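Local coordinates for protein luciferase-like monooxygenase (Streptomyces bottropensis, PDB 7BIP) that probably acts as a monooxygenase in the biosynthesis of rishirilide, a tricyclic aromatic type II polyketide, at residues A[3-8]-A[323-328]; A[7-12]-A[41-46]; A[48-53]-A[110-115]. One frame throughout, in Å; residues are numbered along the deposited sequence.

Contact 1: residues A[3-8]-A[323-328]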
loop_
_atom_site.group_PDB
_atom_site.type_symbol
_atom_site.label_atom_id
_atom_site.label_comp_id
_atom_site.label_asym_id
_atom_site.label_seq_id
_atom_site.Cartn_x
_atom_site.Cartn_y
_atom_site.Cartn_z
ATOM N N PHE A 3 4.522 -13.179 -20.969
ATOM C CA PHE A 3 3.452 -13.804 -20.189
ATOM C C PHE A 3 3.698 -13.576 -18.710
ATOM O O PHE A 3 4.730 -14.002 -18.180
ATOM C CB PHE A 3 3.346 -15.315 -20.459
ATOM C CG PHE A 3 3.168 -15.660 -21.906
ATOM C CD1 PHE A 3 1.899 -15.708 -22.474
ATOM C CD2 PHE A 3 4.267 -15.932 -22.700
ATOM C CE1 PHE A 3 1.740 -16.023 -23.826
ATOM C CE2 PHE A 3 4.113 -16.238 -24.048
ATOM C CZ PHE A 3 2.848 -16.283 -24.604
ATOM N N GLY A 4 2.742 -12.927 -18.049
ATOM C CA GLY A 4 2.739 -12.837 -16.606
ATOM C C GLY A 4 1.458 -13.407 -16.044
ATOM O O GLY A 4 0.670 -14.019 -16.778
ATOM N N ILE A 5 1.228 -13.241 -14.747
ATOM C CA ILE A 5 -0.003 -13.744 -14.152
ATOM C C ILE A 5 -0.788 -12.574 -13.591
ATOM O O ILE A 5 -0.224 -11.566 -13.152
ATOM C CB ILE A 5 0.236 -14.795 -13.051
ATOM C CG1 ILE A 5 1.042 -14.181 -11.900
ATOM C CG2 ILE A 5 0.915 -16.050 -13.645
ATOM C CD1 ILE A 5 0.954 -14.983 -10.591
ATOM N N ASN A 6 -2.108 -12.713 -13.633
ATOM C CA ASN A 6 -3.034 -11.752 -13.067
ATOM C C ASN A 6 -3.733 -12.425 -11.898
ATOM O O ASN A 6 -4.102 -13.604 -11.980
ATOM C CB ASN A 6 -4.048 -11.295 -14.122
ATOM C CG ASN A 6 -4.760 -10.008 -13.746
ATOM O OD1 ASN A 6 -4.704 -9.561 -12.605
ATOM N ND2 ASN A 6 -5.452 -9.412 -14.719
ATOM N N LEU A 7 -3.874 -11.694 -10.803
ATOM C CA LEU A 7 -4.455 -12.218 -9.568
ATOM C C LEU A 7 -5.701 -11.391 -9.249
ATOM O O LEU A 7 -5.724 -10.569 -8.335
ATOM C CB LEU A 7 -3.428 -12.195 -8.417
ATOM C CG LEU A 7 -2.258 -13.159 -8.632
ATOM C CD1 LEU A 7 -1.136 -12.955 -7.602
ATOM C CD2 LEU A 7 -2.735 -14.634 -8.656
ATOM N N PHE A 8 -6.740 -11.615 -10.040
ATOM C CA PHE A 8 -8.004 -10.905 -9.909
ATOM C C PHE A 8 -8.888 -11.729 -8.988
ATOM O O PHE A 8 -9.314 -12.822 -9.376
ATOM C CB PHE A 8 -8.643 -10.759 -11.286
ATOM C CG PHE A 8 -9.835 -9.833 -11.352
ATOM C CD1 PHE A 8 -9.894 -8.849 -12.327
ATOM C CD2 PHE A 8 -10.916 -9.979 -10.499
ATOM C CE1 PHE A 8 -10.986 -8.001 -12.422
ATOM C CE2 PHE A 8 -12.012 -9.134 -10.596
ATOM C CZ PHE A 8 -12.041 -8.148 -11.559
ATOM N N LEU A 323 -2.022 -13.884 -17.483
ATOM C CA LEU A 323 -2.816 -15.101 -17.329
ATOM C C LEU A 323 -3.551 -15.038 -15.995
ATOM O O LEU A 323 -2.927 -15.080 -14.934
ATOM C CB LEU A 323 -1.908 -16.326 -17.403
ATOM C CG LEU A 323 -0.992 -16.383 -18.628
ATOM C CD1 LEU A 323 0.152 -17.347 -18.362
ATOM C CD2 LEU A 323 -1.784 -16.795 -19.880
ATOM N N GLN A 324 -4.873 -14.921 -16.048
ATOM C CA GLN A 324 -5.675 -14.825 -14.833
ATOM C C GLN A 324 -5.912 -16.232 -14.281
ATOM O O GLN A 324 -6.696 -17.001 -14.852
ATOM C CB GLN A 324 -6.986 -14.105 -15.141
ATOM C CG GLN A 324 -7.981 -14.174 -14.008
ATOM C CD GLN A 324 -7.378 -13.658 -12.733
ATOM O OE1 GLN A 324 -6.715 -12.623 -12.729
ATOM N NE2 GLN A 324 -7.584 -14.378 -11.644
ATOM N N VAL A 325 -5.261 -16.580 -13.162
ATOM C CA VAL A 325 -5.138 -17.983 -12.748
ATOM C C VAL A 325 -5.918 -18.319 -11.483
ATOM O O VAL A 325 -5.894 -19.483 -11.063
ATOM C CB VAL A 325 -3.662 -18.398 -12.571
ATOM C CG1 VAL A 325 -2.915 -18.381 -13.917
ATOM C CG2 VAL A 325 -2.955 -17.498 -11.566
ATOM N N ILE A 326 -6.628 -17.370 -10.878
ATOM C CA ILE A 326 -7.404 -17.667 -9.677
ATOM C C ILE A 326 -8.871 -17.350 -9.923
ATOM O O ILE A 326 -9.218 -16.535 -10.784
ATOM C CB ILE A 326 -6.876 -16.898 -8.444
ATOM C CG1 ILE A 326 -7.001 -15.390 -8.665
ATOM C CG2 ILE A 326 -5.434 -17.290 -8.165
ATOM C CD1 ILE A 326 -6.689 -14.556 -7.456
ATOM N N SER A 327 -9.740 -18.019 -9.167
ATOM C CA SER A 327 -11.173 -17.748 -9.260
ATOM C C SER A 327 -11.966 -18.529 -8.224
ATOM O O SER A 327 -11.908 -19.762 -8.184
ATOM C CB SER A 327 -11.723 -18.071 -10.652
ATOM O OG SER A 327 -13.100 -17.717 -10.721
ATOM N N GLY A 328 -12.724 -17.813 -7.399
ATOM C CA GLY A 328 -13.617 -18.468 -6.467
ATOM C C GLY A 328 -12.847 -19.300 -5.471
ATOM O O GLY A 328 -11.792 -18.901 -4.968
HETATM O O HOH W 1 -11.194 -14.882 -11.349
#
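Gln324 folds its side chain back along the neighbouring backbone to grip the end of segment 3-8. Its CG stands anti to the backbone N (chi1 170°), and a bend at chi2 brings the amide to the backbone of Phe8, where OE1 accepts the Phe8 N-H at 2.9 Å from N. The donor is tilted somewhat from the carbonyl plane. The other end of the amide is tied down as well, because Gln324 NE2 donates to Ile326 O at 2.8 Å, nearly in the amide plane; OE1 thus reaches across to segment 3-8 while NE2 is anchored within its own segment, just past the last bridged pair, Asn6 with Gln324. Before that point the pairing is parallel, with Leu323 N bonded to Gly4 O and Asn6 N to Leu323 O, both nearly straight and both 2.8 Å. Val325 N follows with only a weak bond to Asn6 O.

Light apolar contacts flank the pairing, Phe3 CB lying 4.3 Å from Leu323 CD1 and Ile5 CB 4.4 Å from Val325 CG2. Farther along, Leu7 and Ile326 cross at about a right angle, Leu7 CD2 lying 3.8 Å from Ile326 CG2, while Ile326 CG1 runs beside Phe8 O at 3.5 Å.

Strands 2-6 and 320-324, first and last of the parallel sheet, meet here, consistent with closure of the TIM barrel of the luciferase-like family. Helix 18-35 packs on Ile5, Leu7 and Ile326, and helix 332-345 on Ile5, Leu323 and Val325.

Contact 2: residues A[7-12]-A[41-46]; sequences LFPTVG and KTVEHY
Val43 brings both methyls to the same side of the Phe8 ring. CG2 sits over the face, 4.1 Å from the ring centroid and 9° off the normal, a CH-pi contact, while CG1 presses close on Phe8 CD1 at 3.3 Å, out past the rim of the ring. The same CG2 also meets Pro9 CD, so one branch of the valine serves two residues of the loop. At the far end of the phenyl ring, Phe8 CZ approaches His45 CD2 to 3.7 Å; these rings are inclined at 45° and meet obliquely.

Backbone and hydroxyl bonds set this apolar group in place. Leu7 N donates to Lys41 O at 2.9 Å. Thr42 turns its hydroxyl anti to the backbone N (chi1 -165°), which lets OG1 donate to Leu7 O at 2.8 Å from above the carbonyl plane. Farther out, His45 ND1 is held by Glu115 OE2, and Lys41 NZ by Ser322 OG and His229 ND1.

The contact lies where strands 2-6 and 39-42, neighbours joined through helix 18-35 in a beta-alpha-beta crossover, run out into loops. Strand 72-78 flanks strand 39-42 on its other edge, and Leu7 packs against Leu28 of helix 18-35 and Phe60 of helix 57-67.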
loop_
_atom_site.group_PDB
_atom_site.type_symbol
_atom_site.label_atom_id
_atom_site.label_comp_id
_atom_site.label_asym_id
_atom_site.label_seq_id
_atom_site.Cartn_x
_atom_site.Cartn_y
_atom_site.Cartn_z
ATOM N N LEU A 7 -3.874 -11.694 -10.803
ATOM C CA LEU A 7 -4.455 -12.218 -9.568
ATOM C C LEU A 7 -5.701 -11.391 -9.249
ATOM O O LEU A 7 -5.724 -10.569 -8.335
ATOM C CB LEU A 7 -3.428 -12.195 -8.417
ATOM C CG LEU A 7 -2.258 -13.159 -8.632
ATOM C CD1 LEU A 7 -1.136 -12.955 -7.602
ATOM C CD2 LEU A 7 -2.735 -14.634 -8.656
ATOM N N PHE A 8 -6.740 -11.615 -10.040
ATOM C CA PHE A 8 -8.004 -10.905 -9.909
ATOM C C PHE A 8 -8.888 -11.729 -8.988
ATOM O O PHE A 8 -9.314 -12.822 -9.376
ATOM C CB PHE A 8 -8.643 -10.759 -11.286
ATOM C CG PHE A 8 -9.835 -9.833 -11.352
ATOM C CD1 PHE A 8 -9.894 -8.849 -12.327
ATOM C CD2 PHE A 8 -10.916 -9.979 -10.499
ATOM C CE1 PHE A 8 -10.986 -8.001 -12.422
ATOM C CE2 PHE A 8 -12.012 -9.134 -10.596
ATOM C CZ PHE A 8 -12.041 -8.148 -11.559
ATOM N N PRO A 9 -9.215 -11.255 -7.779
ATOM C CA PRO A 9 -10.065 -12.058 -6.883
ATOM C C PRO A 9 -11.537 -11.968 -7.273
ATOM O O PRO A 9 -12.086 -10.881 -7.449
ATOM C CB PRO A 9 -9.816 -11.432 -5.506
ATOM C CG PRO A 9 -9.468 -10.021 -5.804
ATOM C CD PRO A 9 -8.751 -10.012 -7.143
ATOM N N THR A 10 -12.175 -13.127 -7.419
ATOM C CA THR A 10 -13.622 -13.227 -7.603
ATOM C C THR A 10 -14.077 -14.220 -6.545
ATOM O O THR A 10 -14.267 -15.407 -6.822
ATOM C CB THR A 10 -13.999 -13.665 -9.023
ATOM O OG1 THR A 10 -13.225 -14.812 -9.397
ATOM C CG2 THR A 10 -13.712 -12.562 -9.991
ATOM N N VAL A 11 -14.218 -13.730 -5.316
ATOM C CA VAL A 11 -14.374 -14.597 -4.158
ATOM C C VAL A 11 -14.918 -13.759 -3.016
ATOM O O VAL A 11 -14.622 -12.565 -2.905
ATOM C CB VAL A 11 -13.026 -15.267 -3.786
ATOM C CG1 VAL A 11 -11.982 -14.204 -3.434
ATOM C CG2 VAL A 11 -13.221 -16.253 -2.651
ATOM N N GLY A 12 -15.735 -14.384 -2.173
ATOM C CA GLY A 12 -16.235 -13.748 -0.981
ATOM C C GLY A 12 -15.952 -14.600 0.235
ATOM O O GLY A 12 -15.506 -15.744 0.118
ATOM N N LYS A 41 0.288 -9.175 -11.843
ATOM C CA LYS A 41 -0.669 -8.083 -11.978
ATOM C C LYS A 41 -1.799 -8.284 -10.971
ATOM O O LYS A 41 -2.123 -9.414 -10.614
ATOM C CB LYS A 41 -1.231 -8.048 -13.420
ATOM C CG LYS A 41 -2.334 -7.024 -13.688
ATOM C CD LYS A 41 -2.715 -7.038 -15.173
ATOM C CE LYS A 41 -1.637 -6.403 -16.042
ATOM N NZ LYS A 41 -1.921 -6.705 -17.495
ATOM N N THR A 42 -2.384 -7.192 -10.482
ATOM C CA THR A 42 -3.654 -7.305 -9.778
ATOM C C THR A 42 -4.460 -6.036 -10.016
ATOM O O THR A 42 -4.017 -5.115 -10.709
ATOM C CB THR A 42 -3.456 -7.603 -8.282
ATOM O OG1 THR A 42 -4.703 -8.052 -7.732
ATOM C CG2 THR A 42 -2.995 -6.360 -7.526
ATOM N N VAL A 43 -5.646 -5.983 -9.405
ATOM C CA VAL A 43 -6.704 -5.066 -9.811
ATOM C C VAL A 43 -7.108 -4.166 -8.641
ATOM O O VAL A 43 -6.653 -4.332 -7.512
ATOM C CB VAL A 43 -7.930 -5.830 -10.337
ATOM C CG1 VAL A 43 -7.483 -6.885 -11.330
ATOM C CG2 VAL A 43 -8.670 -6.471 -9.169
ATOM N N GLU A 44 -7.980 -3.197 -8.936
ATOM C CA GLU A 44 -8.597 -2.343 -7.919
ATOM C C GLU A 44 -10.111 -2.422 -8.067
ATOM O O GLU A 44 -10.649 -2.062 -9.121
ATOM C CB GLU A 44 -8.148 -0.882 -8.047
ATOM C CG GLU A 44 -8.749 0.030 -6.967
ATOM C CD GLU A 44 -8.268 1.466 -7.060
ATOM O OE1 GLU A 44 -7.320 1.728 -7.831
ATOM O OE2 GLU A 44 -8.844 2.339 -6.365
ATOM N N HIS A 45 -10.794 -2.875 -7.012
ATOM C CA HIS A 45 -12.257 -2.913 -6.990
ATOM C C HIS A 45 -12.742 -2.840 -5.548
ATOM O O HIS A 45 -12.018 -3.192 -4.615
ATOM C CB HIS A 45 -12.813 -4.178 -7.638
ATOM C CG HIS A 45 -13.019 -4.054 -9.109
ATOM N ND1 HIS A 45 -13.815 -3.077 -9.667
ATOM C CD2 HIS A 45 -12.510 -4.763 -10.142
ATOM C CE1 HIS A 45 -13.803 -3.201 -10.981
ATOM N NE2 HIS A 45 -13.012 -4.210 -11.296
ATOM N N TYR A 46 -14.001 -2.410 -5.375
ATOM C CA TYR A 46 -14.571 -2.200 -4.046
ATOM C C TYR A 46 -15.902 -2.924 -3.874
ATOM O O TYR A 46 -16.729 -2.951 -4.792
ATOM C CB TYR A 46 -14.786 -0.704 -3.764
ATOM C CG TYR A 46 -13.530 0.112 -3.898
ATOM C CD1 TYR A 46 -12.755 0.424 -2.785
ATOM C CD2 TYR A 46 -13.108 0.563 -5.143
ATOM C CE1 TYR A 46 -11.586 1.179 -2.916
ATOM C CE2 TYR A 46 -11.957 1.314 -5.285
ATOM C CZ TYR A 46 -11.199 1.616 -4.171
ATOM O OH TYR A 46 -10.052 2.364 -4.328
#

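Contact 3: residues A[48-53]-A[110-115]; sequences HEYGGY and AFLPDE
His48 and Asp114 bring their backbones no nearer than 9.1 Å between CA atoms, so the main chains of segments 48-53 and 110-115 stay apart and side chains alone make the contact. Segment 48-53 is a compact turn, with a weak bond from Gly52 N to His48 O. Its two glycines suit that path: a CB on Gly51 would be jammed against the carbonyl O of Tyr50, and one on Gly52 would strike His48 O. In the other segment Leu112 takes the N-cap position of helix 113-119, and Pro113 and Asp114 enter its first turn.

The imidazole of His48 meets the carboxylate of Asp114 at its edge. OD1 lies near the ring plane, 3.0 Å from His48 NE2 and 3.1 Å from His48 CE1, and because it sits between these atoms the NE2-H bond is bent, 123° at the hydrogen, and weak. Ring and carboxylate planes are 28° apart.

Leu112 CD1 touches two rings loosely, lying 4.4 Å from His48 CD2 and, at the edge of the phenol, 4.3 Å from Tyr50 CD2. Phe111 CZ approaches Tyr50 CE2 obliquely at 4.0 Å, the two side chains crossing at about a right angle. With an alanine in place of His48, Asp114 OD1 would probably be left without its mate in this loop and Leu112 CD1 would lose the imidazole it lies against.

Helix 240-262 lies against both His48 and Tyr50. At the barrel's rim the contact thus joins the loop after strand 39-42 to the start of helix 113-119 by one bent polar bond and light apolar packing. The helix N-terminus probably favours the anionic form of Asp114, which suits it as acceptor for the imidazole N-H.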
loop_
_atom_site.group_PDB
_atom_site.type_symbol
_atom_site.label_atom_id
_atom_site.label_comp_id
_atom_site.label_asym_id
_atom_site.label_seq_id
_atom_site.Cartn_x
_atom_site.Cartn_y
_atom_site.Cartn_z
ATOM N N HIS A 48 -17.645 -5.719 -3.689
ATOM C CA HIS A 48 -18.310 -6.897 -4.223
ATOM C C HIS A 48 -17.325 -8.051 -4.311
ATOM O O HIS A 48 -16.112 -7.845 -4.367
ATOM C CB HIS A 48 -18.895 -6.612 -5.609
ATOM C CG HIS A 48 -19.950 -5.550 -5.609
ATOM N ND1 HIS A 48 -21.228 -5.776 -5.145
ATOM C CD2 HIS A 48 -19.916 -4.258 -6.011
ATOM C CE1 HIS A 48 -21.937 -4.666 -5.261
ATOM N NE2 HIS A 48 -21.165 -3.731 -5.785
ATOM N N GLU A 49 -17.860 -9.274 -4.341
ATOM C CA GLU A 49 -16.994 -10.430 -4.556
ATOM C C GLU A 49 -16.193 -10.296 -5.846
ATOM O O GLU A 49 -15.065 -10.803 -5.932
ATOM C CB GLU A 49 -17.826 -11.714 -4.557
ATOM C CG GLU A 49 -18.371 -12.060 -3.186
ATOM C CD GLU A 49 -19.763 -12.660 -3.230
ATOM O OE1 GLU A 49 -19.981 -13.631 -3.990
ATOM O OE2 GLU A 49 -20.643 -12.148 -2.506
ATOM N N TYR A 50 -16.746 -9.613 -6.851
ATOM C CA TYR A 50 -16.002 -9.277 -8.059
ATOM C C TYR A 50 -14.928 -8.228 -7.772
ATOM O O TYR A 50 -15.195 -7.021 -7.815
ATOM C CB TYR A 50 -16.964 -8.783 -9.151
ATOM C CG TYR A 50 -16.322 -8.493 -10.491
ATOM C CD1 TYR A 50 -15.988 -9.520 -11.367
ATOM C CD2 TYR A 50 -16.055 -7.183 -10.881
ATOM C CE1 TYR A 50 -15.406 -9.243 -12.600
ATOM C CE2 TYR A 50 -15.475 -6.899 -12.104
ATOM C CZ TYR A 50 -15.155 -7.929 -12.959
ATOM O OH TYR A 50 -14.576 -7.635 -14.171
ATOM N N GLY A 51 -13.713 -8.677 -7.458
ATOM C CA GLY A 51 -12.576 -7.796 -7.292
ATOM C C GLY A 51 -12.393 -7.209 -5.908
ATOM O O GLY A 51 -11.329 -6.634 -5.638
ATOM N N GLY A 52 -13.383 -7.340 -5.020
ATOM C CA GLY A 52 -13.432 -6.513 -3.818
ATOM C C GLY A 52 -12.412 -6.848 -2.747
ATOM O O GLY A 52 -12.188 -6.021 -1.854
ATOM N N TYR A 53 -11.804 -8.039 -2.793
ATOM C CA TYR A 53 -10.656 -8.304 -1.926
ATOM C C TYR A 53 -9.465 -7.431 -2.268
ATOM O O TYR A 53 -8.488 -7.426 -1.512
ATOM C CB TYR A 53 -10.209 -9.763 -2.005
ATOM C CG TYR A 53 -11.000 -10.727 -1.153
ATOM C CD1 TYR A 53 -12.275 -10.399 -0.683
ATOM C CD2 TYR A 53 -10.492 -11.974 -0.826
ATOM C CE1 TYR A 53 -13.005 -11.289 0.089
ATOM C CE2 TYR A 53 -11.222 -12.873 -0.048
ATOM C CZ TYR A 53 -12.480 -12.528 0.398
ATOM O OH TYR A 53 -13.207 -13.416 1.168
ATOM N N ALA A 110 -13.320 3.376 -14.084
ATOM C CA ALA A 110 -14.239 2.603 -13.272
ATOM C C ALA A 110 -15.538 2.374 -14.039
ATOM O O ALA A 110 -15.899 3.128 -14.946
ATOM C CB ALA A 110 -14.520 3.318 -11.952
ATOM N N PHE A 111 -16.251 1.319 -13.654
ATOM C CA PHE A 111 -17.551 1.076 -14.266
ATOM C C PHE A 111 -18.601 0.491 -13.331
ATOM O O PHE A 111 -19.772 0.458 -13.718
ATOM C CB PHE A 111 -17.402 0.154 -15.486
ATOM C CG PHE A 111 -17.000 -1.253 -15.144
ATOM C CD1 PHE A 111 -17.945 -2.269 -15.120
ATOM C CD2 PHE A 111 -15.678 -1.560 -14.861
ATOM C CE1 PHE A 111 -17.577 -3.567 -14.809
ATOM C CE2 PHE A 111 -15.302 -2.860 -14.548
ATOM C CZ PHE A 111 -16.253 -3.862 -14.520
ATOM N N LEU A 112 -18.246 0.037 -12.133
ATOM C CA LEU A 112 -19.244 -0.513 -11.225
ATOM C C LEU A 112 -20.052 0.626 -10.621
ATOM O O LEU A 112 -19.467 1.524 -10.007
ATOM C CB LEU A 112 -18.585 -1.337 -10.128
ATOM C CG LEU A 112 -17.842 -2.602 -10.574
ATOM C CD1 LEU A 112 -17.250 -3.338 -9.374
ATOM C CD2 LEU A 112 -18.766 -3.507 -11.364
ATOM N N PRO A 113 -21.377 0.637 -10.769
ATOM C CA PRO A 113 -22.151 1.788 -10.271
ATOM C C PRO A 113 -22.031 2.005 -8.772
ATOM O O PRO A 113 -21.969 3.157 -8.326
ATOM C CB PRO A 113 -23.587 1.447 -10.694
ATOM C CG PRO A 113 -23.413 0.538 -11.881
ATOM C CD PRO A 113 -22.206 -0.294 -11.555
ATOM N N ASP A 114 -21.967 0.932 -7.977
ATOM C CA ASP A 114 -21.848 1.108 -6.533
ATOM C C ASP A 114 -20.540 1.784 -6.140
ATOM O O ASP A 114 -20.484 2.465 -5.109
ATOM C CB ASP A 114 -21.972 -0.235 -5.818
ATOM C CG ASP A 114 -23.368 -0.814 -5.915
ATOM O OD1 ASP A 114 -23.554 -1.989 -5.546
ATOM O OD2 ASP A 114 -24.277 -0.090 -6.371
ATOM N N GLU A 115 -19.466 1.584 -6.912
ATOM C CA GLU A 115 -18.226 2.295 -6.615
ATOM C C GLU A 115 -18.413 3.796 -6.770
ATOM O O GLU A 115 -18.016 4.571 -5.894
ATOM C CB GLU A 115 -17.083 1.791 -7.502
ATOM C CG GLU A 115 -16.695 0.342 -7.225
ATOM C CD GLU A 115 -15.663 -0.215 -8.194
ATOM O OE1 GLU A 115 -15.436 0.400 -9.264
ATOM O OE2 GLU A 115 -15.102 -1.294 -7.893
#

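In the fold
Contacts 1 and 2, centred about 9 Å apart, share Leu7 and Phe8. In the sheet they adjoin through Ile5 O and Lys41 N, 2.8 Å apart and probably hydrogen-bonded. Contact 3 is centred about 9 Å from contact 2 and about 17 Å from contact 1. Two probable hydrogen bonds tie contacts 2 and 3: Pro9 O to Gly51 N at 2.7 Å and His45 ND1 to Glu115 OE2 at 2.8 Å. Phe8 reaches all three, its CZ lying 3.4 Å from Tyr50 CZ. The side chains of Phe8 and Tyr50 each lie about 4 Å from bound 1,2-ethanediol, probably from crystallisation liquor, which may mark a pocket at the strands' C-terminal ends, where TIM barrels carry active sites.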